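Local coordinates for protein PA1221 (Pseudomonas aeruginosa, PDB 4DG8) that belongs to the AMP-binding enzyme family of the ANL clan, carries a phosphopantetheine attachment region and binds adenosine monophosphate, at residues 432-437 with 477-482; 107-112 with 139-144. All coordinates share one frame; numbering follows the deposited sequence.

Contact 1 (432-437 with 477-482)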
ATOM      1  N   PRO A 432      15.206   3.549  13.705  1.00 40.32           N
ATOM      2  CA  PRO A 432      16.536   3.505  14.313  1.00 44.07           C
ATOM      3  C   PRO A 432      17.645   3.421  13.266  1.00 44.95           C
ATOM      4  O   PRO A 432      18.737   3.941  13.513  1.00 44.76           O
ATOM      5  CB  PRO A 432      16.491   2.229  15.163  1.00 37.85           C
ATOM      6  CG  PRO A 432      15.051   2.000  15.417  1.00 38.05           C
ATOM      7  CD  PRO A 432      14.371   2.421  14.154  1.00 34.95           C
ATOM      8  N   ALA A 433      17.371   2.803  12.117  1.00 40.44           N
ATOM      9  CA  ALA A 433      18.371   2.736  11.045  1.00 45.47           C
ATOM     10  C   ALA A 433      18.650   4.119  10.459  1.00 44.30           C
ATOM     11  O   ALA A 433      19.808   4.510  10.306  1.00 37.80           O
ATOM     12  CB  ALA A 433      17.945   1.759   9.944  1.00 46.89           C
ATOM     13  N   LEU A 434      17.583   4.857  10.157  1.00 36.34           N
ATOM     14  CA  LEU A 434      17.697   6.206   9.604  1.00 41.75           C
ATOM     15  C   LEU A 434      18.378   7.149  10.606  1.00 42.18           C
ATOM     16  O   LEU A 434      19.208   8.008  10.250  1.00 42.60           O
ATOM     17  CB  LEU A 434      16.306   6.726   9.197  1.00 35.99           C
ATOM     18  CG  LEU A 434      16.256   8.114   8.549  1.00 42.67           C
ATOM     19  CD1 LEU A 434      17.161   8.141   7.320  1.00 33.56           C
ATOM     20  CD2 LEU A 434      14.814   8.542   8.201  1.00 35.39           C
ATOM     21  N   GLU A 435      18.031   6.957  11.868  1.00 34.00           N
ATOM     22  CA  GLU A 435      18.622   7.700  12.973  1.00 40.76           C
ATOM     23  C   GLU A 435      20.135   7.447  13.030  1.00 52.45           C
ATOM     24  O   GLU A 435      20.951   8.384  13.096  1.00 50.38           O
ATOM     25  CB  GLU A 435      17.966   7.227  14.266  1.00 40.61           C
ATOM     26  CG  GLU A 435      18.100   8.149  15.449  1.00 55.75           C
ATOM     27  CD  GLU A 435      17.182   7.727  16.579  1.00 68.68           C
ATOM     28  OE1 GLU A 435      16.448   8.591  17.099  1.00 72.47           O
ATOM     29  OE2 GLU A 435      17.182   6.526  16.933  1.00 71.55           O
ATOM     30  N   GLN A 436      20.497   6.167  13.007  1.00 60.96           N
ATOM     31  CA  GLN A 436      21.896   5.758  13.040  1.00 61.23           C
ATOM     32  C   GLN A 436      22.618   6.350  11.835  1.00 59.17           C
ATOM     33  O   GLN A 436      23.788   6.731  11.916  1.00 58.01           O
ATOM     34  CB  GLN A 436      22.012   4.230  13.067  1.00 59.35           C
ATOM     35  CG  GLN A 436      23.449   3.699  13.038  1.00 75.41           C
ATOM     36  CD  GLN A 436      24.308   4.220  14.188  1.00 81.50           C
ATOM     37  OE1 GLN A 436      25.429   4.686  13.975  1.00 83.47           O
ATOM     38  NE2 GLN A 436      23.788   4.134  15.409  1.00 84.93           N
ATOM     39  N   ARG A 437      21.896   6.451  10.725  1.00 53.47           N
ATOM     40  CA  ARG A 437      22.423   7.064   9.514  1.00 51.60           C
ATOM     41  C   ARG A 437      22.727   8.567   9.681  1.00 52.84           C
ATOM     42  O   ARG A 437      23.756   9.063   9.199  1.00 47.96           O
ATOM     43  CB  ARG A 437      21.474   6.808   8.341  1.00 49.62           C
ATOM     44  CG  ARG A 437      21.979   7.362   7.034  1.00 51.30           C
ATOM     45  CD  ARG A 437      21.147   6.891   5.843  1.00 49.30           C
ATOM     46  NE  ARG A 437      21.785   7.355   4.611  1.00 60.59           N
ATOM     47  CZ  ARG A 437      21.188   7.464   3.428  1.00 59.21           C
ATOM     48  NH1 ARG A 437      19.906   7.139   3.281  1.00 51.33           N
ATOM     49  NH2 ARG A 437      21.887   7.909   2.387  1.00 57.65           N
ATOM     50  N   ARG A 477      19.406  15.985   0.987  1.00 44.96           N
ATOM     51  CA  ARG A 477      19.426  15.998  -0.472  1.00 49.40           C
ATOM     52  C   ARG A 477      19.360  14.599  -1.105  1.00 45.96           C
ATOM     53  O   ARG A 477      18.842  14.443  -2.213  1.00 40.24           O
ATOM     54  CB  ARG A 477      20.663  16.735  -0.987  1.00 55.85           C
ATOM     55  CG  ARG A 477      20.594  18.239  -0.836  1.00 59.11           C
ATOM     56  CD  ARG A 477      21.690  18.897  -1.645  1.00 59.32           C
ATOM     57  NE  ARG A 477      23.016  18.678  -1.073  1.00 55.59           N
ATOM     58  CZ  ARG A 477      23.608  19.513  -0.220  1.00 53.77           C
ATOM     59  NH1 ARG A 477      22.989  20.623   0.162  1.00 51.21           N
ATOM     60  NH2 ARG A 477      24.820  19.241   0.250  1.00 51.02           N
ATOM     61  N   GLN A 478      19.909  13.595  -0.421  1.00 42.09           N
ATOM     62  CA  GLN A 478      19.943  12.233  -0.964  1.00 42.09           C
ATOM     63  C   GLN A 478      18.741  11.370  -0.588  1.00 43.07           C
ATOM     64  O   GLN A 478      18.532  10.302  -1.170  1.00 47.67           O
ATOM     65  CB  GLN A 478      21.214  11.522  -0.516  1.00 41.01           C
ATOM     66  CG  GLN A 478      22.481  12.042  -1.177  1.00 45.90           C
ATOM     67  CD  GLN A 478      23.685  11.218  -0.795  1.00 51.26           C
ATOM     68  OE1 GLN A 478      24.384  11.537   0.164  1.00 55.36           O
ATOM     69  NE2 GLN A 478      23.924  10.136  -1.533  1.00 54.74           N
ATOM     70  N   LEU A 479      17.958  11.826   0.383  1.00 39.32           N
ATOM     71  CA  LEU A 479      16.813  11.049   0.856  1.00 38.50           C
ATOM     72  C   LEU A 479      15.572  11.296   0.002  1.00 38.30           C
ATOM     73  O   LEU A 479      15.408  12.369  -0.581  1.00 40.62           O
ATOM     74  CB  LEU A 479      16.511  11.361   2.331  1.00 33.03           C
ATOM     75  CG  LEU A 479      17.606  11.094   3.376  1.00 40.75           C
ATOM     76  CD1 LEU A 479      17.200  11.664   4.739  1.00 39.99           C
ATOM     77  CD2 LEU A 479      17.944   9.605   3.484  1.00 39.92           C
ATOM     78  N   PRO A 480      14.691  10.296  -0.081  1.00 40.83           N
ATOM     79  CA  PRO A 480      13.410  10.585  -0.726  1.00 34.06           C
ATOM     80  C   PRO A 480      12.641  11.602   0.119  1.00 36.40           C
ATOM     81  O   PRO A 480      12.856  11.674   1.335  1.00 34.36           O
ATOM     82  CB  PRO A 480      12.706   9.227  -0.734  1.00 31.13           C
ATOM     83  CG  PRO A 480      13.340   8.457   0.371  1.00 40.25           C
ATOM     84  CD  PRO A 480      14.767   8.918   0.437  1.00 38.32           C
ATOM     85  N   THR A 481      11.781  12.390  -0.518  1.00 33.44           N
ATOM     86  CA  THR A 481      11.070  13.455   0.182  1.00 42.57           C
ATOM     87  C   THR A 481      10.427  12.948   1.474  1.00 43.49           C
ATOM     88  O   THR A 481      10.540  13.585   2.527  1.00 39.31           O
ATOM     89  CB  THR A 481       9.976  14.114  -0.703  1.00 42.24           C
ATOM     90  OG1 THR A 481       9.078  13.110  -1.192  1.00 35.30           O
ATOM     91  CG2 THR A 481      10.601  14.869  -1.877  1.00 44.87           C
ATOM     92  N   TRP A 482       9.781  11.786   1.392  1.00 33.66           N
ATOM     93  CA  TRP A 482       8.985  11.278   2.510  1.00 31.80           C
ATOM     94  C   TRP A 482       9.825  10.884   3.740  1.00 36.19           C
ATOM     95  O   TRP A 482       9.279  10.708   4.822  1.00 31.19           O
ATOM     96  CB  TRP A 482       8.096  10.122   2.054  1.00 31.74           C
ATOM     97  CG  TRP A 482       8.844   8.847   1.804  1.00 37.00           C
ATOM     98  CD1 TRP A 482       9.385   8.426   0.622  1.00 36.92           C
ATOM     99  CD2 TRP A 482       9.120   7.818   2.763  1.00 46.23           C
ATOM    100  NE1 TRP A 482       9.991   7.197   0.789  1.00 42.06           N
ATOM    101  CE2 TRP A 482       9.843   6.804   2.093  1.00 48.16           C
ATOM    102  CE3 TRP A 482       8.826   7.653   4.125  1.00 43.52           C
ATOM    103  CZ2 TRP A 482      10.278   5.642   2.738  1.00 51.93           C
ATOM    104  CZ3 TRP A 482       9.259   6.495   4.766  1.00 53.81           C
ATOM    105  CH2 TRP A 482       9.977   5.507   4.071  1.00 52.75           C
TER

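Contact 2 (107-112 with 139-144)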
ATOM      1  N   ILE A 107       7.134   4.911 -10.039  1.00 26.34           N
ATOM      2  CA  ILE A 107       8.334   5.738  -9.981  1.00 24.35           C
ATOM      3  C   ILE A 107       7.916   7.193  -9.878  1.00 32.97           C
ATOM      4  O   ILE A 107       7.213   7.704 -10.752  1.00 37.12           O
ATOM      5  CB  ILE A 107       9.236   5.545 -11.223  1.00 34.87           C
ATOM      6  CG1 ILE A 107       9.772   4.111 -11.295  1.00 27.89           C
ATOM      7  CG2 ILE A 107      10.405   6.538 -11.195  1.00 32.27           C
ATOM      8  CD1 ILE A 107      10.766   3.768 -10.193  1.00 29.18           C
ATOM      9  N   ASP A 108       8.326   7.860  -8.803  1.00 28.40           N
ATOM     10  CA  ASP A 108       7.998   9.264  -8.647  1.00 27.68           C
ATOM     11  C   ASP A 108       9.167  10.088  -9.179  1.00 32.66           C
ATOM     12  O   ASP A 108      10.196  10.230  -8.517  1.00 30.88           O
ATOM     13  CB  ASP A 108       7.741   9.562  -7.163  1.00 23.99           C
ATOM     14  CG  ASP A 108       7.346  10.996  -6.916  1.00 29.59           C
ATOM     15  OD1 ASP A 108       7.506  11.832  -7.830  1.00 33.27           O
ATOM     16  OD2 ASP A 108       6.886  11.294  -5.793  1.00 32.82           O
ATOM     17  N   LEU A 109       8.965  10.690 -10.350  1.00 35.56           N
ATOM     18  CA  LEU A 109      10.023  11.406 -11.052  1.00 31.84           C
ATOM     19  C   LEU A 109      10.409  12.716 -10.352  1.00 33.96           C
ATOM     20  O   LEU A 109      11.400  13.347 -10.705  1.00 36.04           O
ATOM     21  CB  LEU A 109       9.650  11.621 -12.532  1.00 34.69           C
ATOM     22  CG  LEU A 109       9.754  10.346 -13.398  1.00 32.84           C
ATOM     23  CD1 LEU A 109       9.254  10.551 -14.810  1.00 36.37           C
ATOM     24  CD2 LEU A 109      11.185   9.817 -13.438  1.00 29.38           C
ATOM     25  N   LYS A 110       9.648  13.092  -9.330  1.00 32.87           N
ATOM     26  CA  LYS A 110       9.987  14.260  -8.531  1.00 37.01           C
ATOM     27  C   LYS A 110      10.906  13.913  -7.355  1.00 37.61           C
ATOM     28  O   LYS A 110      11.335  14.800  -6.630  1.00 40.10           O
ATOM     29  CB  LYS A 110       8.732  14.978  -8.036  1.00 37.02           C
ATOM     30  CG  LYS A 110       7.872  15.574  -9.146  1.00 41.20           C
ATOM     31  N   GLN A 111      11.205  12.629  -7.171  1.00 33.05           N
ATOM     32  CA  GLN A 111      12.235  12.219  -6.212  1.00 30.93           C
ATOM     33  C   GLN A 111      13.605  12.445  -6.850  1.00 34.35           C
ATOM     34  O   GLN A 111      13.686  12.612  -8.064  1.00 31.22           O
ATOM     35  CB  GLN A 111      12.074  10.739  -5.842  1.00 24.13           C
ATOM     36  CG  GLN A 111      10.782  10.428  -5.101  1.00 30.82           C
ATOM     37  CD  GLN A 111      10.623  11.260  -3.838  1.00 36.40           C
ATOM     38  OE1 GLN A 111      11.599  11.575  -3.157  1.00 37.22           O
ATOM     39  NE2 GLN A 111       9.391  11.619  -3.522  1.00 41.49           N
ATOM     40  N   PRO A 112      14.680  12.463  -6.037  1.00 34.76           N
ATOM     41  CA  PRO A 112      16.029  12.632  -6.593  1.00 36.63           C
ATOM     42  C   PRO A 112      16.369  11.532  -7.594  1.00 34.12           C
ATOM     43  O   PRO A 112      16.157  10.352  -7.318  1.00 27.16           O
ATOM     44  CB  PRO A 112      16.933  12.499  -5.365  1.00 30.88           C
ATOM     45  CG  PRO A 112      16.074  12.966  -4.225  1.00 32.75           C
ATOM     46  CD  PRO A 112      14.689  12.461  -4.562  1.00 32.43           C
ATOM     47  N   ASN A 139      15.990  12.950 -16.250  1.00 29.67           N
ATOM     48  CA  ASN A 139      17.366  12.841 -15.746  1.00 32.59           C
ATOM     49  C   ASN A 139      18.083  11.532 -16.120  1.00 30.70           C
ATOM     50  O   ASN A 139      18.722  10.902 -15.283  1.00 30.03           O
ATOM     51  CB  ASN A 139      17.375  12.989 -14.225  1.00 38.86           C
ATOM     52  CG  ASN A 139      16.849  14.337 -13.762  1.00 40.02           C
ATOM     53  OD1 ASN A 139      15.807  14.427 -13.095  1.00 37.84           O
ATOM     54  ND2 ASN A 139      17.574  15.391 -14.098  1.00 30.71           N
ATOM     55  N   GLY A 140      17.967  11.117 -17.372  1.00 27.57           N
ATOM     56  CA  GLY A 140      18.705   9.969 -17.850  1.00 22.83           C
ATOM     57  C   GLY A 140      18.029   8.648 -17.571  1.00 22.10           C
ATOM     58  O   GLY A 140      18.473   7.626 -18.069  1.00 31.38           O
ATOM     59  N   LEU A 141      16.964   8.654 -16.767  1.00 27.83           N
ATOM     60  CA  LEU A 141      16.188   7.437 -16.544  1.00 25.43           C
ATOM     61  C   LEU A 141      15.435   7.097 -17.827  1.00 31.89           C
ATOM     62  O   LEU A 141      15.127   7.985 -18.618  1.00 31.69           O
ATOM     63  CB  LEU A 141      15.210   7.612 -15.388  1.00 30.55           C
ATOM     64  CG  LEU A 141      15.804   7.901 -14.005  1.00 35.81           C
ATOM     65  CD1 LEU A 141      14.755   8.493 -13.072  1.00 28.45           C
ATOM     66  CD2 LEU A 141      16.442   6.655 -13.390  1.00 29.24           C
ATOM     67  N   PRO A 142      15.149   5.805 -18.047  1.00 31.38           N
ATOM     68  CA  PRO A 142      14.566   5.376 -19.331  1.00 33.27           C
ATOM     69  C   PRO A 142      13.050   5.615 -19.397  1.00 30.86           C
ATOM     70  O   PRO A 142      12.281   4.705 -19.121  1.00 31.56           O
ATOM     71  CB  PRO A 142      14.902   3.877 -19.397  1.00 30.50           C
ATOM     72  CG  PRO A 142      15.039   3.447 -17.957  1.00 28.63           C
ATOM     73  CD  PRO A 142      15.482   4.673 -17.159  1.00 21.58           C
ATOM     74  N   CYS A 143      12.653   6.842 -19.739  1.00 30.97           N
ATOM     75  CA  CYS A 143      11.251   7.256 -19.769  1.00 34.55           C
ATOM     76  C   CYS A 143      10.745   7.440 -21.181  1.00 31.00           C
ATOM     77  O   CYS A 143      11.480   7.892 -22.045  1.00 26.34           O
ATOM     78  CB  CYS A 143      11.071   8.608 -19.081  1.00 33.02           C
ATOM     79  SG  CYS A 143      10.964   8.575 -17.308  1.00 52.89           S
ATOM     80  N   VAL A 144       9.472   7.119 -21.395  1.00 29.31           N
ATOM     81  CA  VAL A 144       8.806   7.442 -22.646  1.00 28.98           C
ATOM     82  C   VAL A 144       7.476   8.132 -22.366  1.00 32.88           C
ATOM     83  O   VAL A 144       6.787   7.780 -21.412  1.00 32.56           O
ATOM     84  CB  VAL A 144       8.571   6.193 -23.516  1.00 25.63           C
ATOM     85  CG1 VAL A 144       9.895   5.558 -23.874  1.00 26.11           C
ATOM     86  CG2 VAL A 144       7.664   5.182 -22.810  1.00 29.08           C
TER
HETATM   87  O   HOH W   1      13.426  12.676 -12.541  1.00 35.34           O

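Contact 1 (432-437 with 477-482)
The guanidinium of Arg437 meets Leu479 through one methyl: CD2 of Leu479 lies 3.2 Å from Arg437 NH1 and 3.9 Å from Arg437 CZ. The methyl approaches obliquely, nearest to NH1, and no hydrogen bond joins the segments. Arg437 reaches that far because its chain is fully stretched, with CG anti to the backbone N (chi1 -178°) and an extended run on to NE. The Arg437 and Leu479 side chains pass each other heading in opposite directions. One turn earlier on the same helix face, Leu434 brings CD1 to 4.2 Å from the same Leu479 CD2. The one methyl thus meets both an aliphatic and a cationic neighbour, lying in the angle between their two directions, although the CA atoms of Leu434 and Leu479 stand 10.0 Å apart. The 146 Å² buried between the segments comes mostly from Leu479 and Arg437. Leu434 and Leu479 are buried, whereas Arg437 remains partly exposed. The spacing of the two helix side chains is fixed by regular backbone bonding, including Arg437 N to Ala433 O at 2.9 Å. Behind the contact, Leu434 also packs on Leu429 and Leu449, and Trp482 stacks on Tyr427. Helix 431-439 is therefore laid against strands 427-430 and 444-454, while Leu479, in the turn after helix 473-478, meets Leu434 and Arg437 of that helix 431-439. Such helix-on-strand layering is consistent with the small C-terminal alpha/beta domain of ANL proteins.

Contact 2 (107-112 with 139-144)
Leu109 sets its CG anti to the carbonyl carbon (chi1 -74°) and extends onward at chi2 174°, which carries both of its methyls to the opposite segment; Cys143, with chi1 -81°, directs its sulfur toward them. CD1 lies nearest the sulfur, whereas CD2 meets Leu141 and also comes near SG. Leu109 CD1 touches Cys143 SG at 3.6 Å, while Leu109 CD2 packs on Leu141 CD1 at 3.8 Å, the two leucine side chains running past one another in opposite directions. Only van der Waals contacts join the segments directly, over a buried surface of 130 Å². A water adds a polar route: it lies 2.8 Å from Leu109 O and 3.0 Å from Asn139 OD1; it can donate to either, but other acceptors lie close by, so both bonds at once cannot be assumed. Leu109 is presented by a type I beta turn from Asp108 to Gln111, closed by Gln111 N to Asp108 O at 2.9 Å. An Asx turn reinforces it, as Asp108 OD1 accepts from Lys110 N at 2.9 Å from above the carboxylate plane. Tyr83 and Ile128 touch Leu109 and Cys143 respectively. The contact thus ties the loop between strand 103-106 and helix 113-123 to the start of edge strand 143-145 and the loop leading into it, within an alpha/beta layer where helix 113-123 forms a beta-alpha-beta crossover to the parallel strand 125-130.

Overall arrangement
Contact 1 is largely buried and contact 2 lies at the surface, with centres about 20 Å apart and about 20 and 21 Å from the centre of the chain. Neither has a direct hydrogen bond between its segments. Contact 1 is a buried apolar pair edged by a charged side chain, whereas contact 2 is an apolar cluster that includes sulfur, with a water within bonding distance of both segments. They hold different elements: a helix and a turn in the first, two loops, the second running into an edge strand, in the other. The segments 107-112 and 477-482 nevertheless meet, through a probable hydrogen bond of 2.8 Å from Thr481 N to Gln111 OE1 and packing of Pro112 CG against Leu479 O.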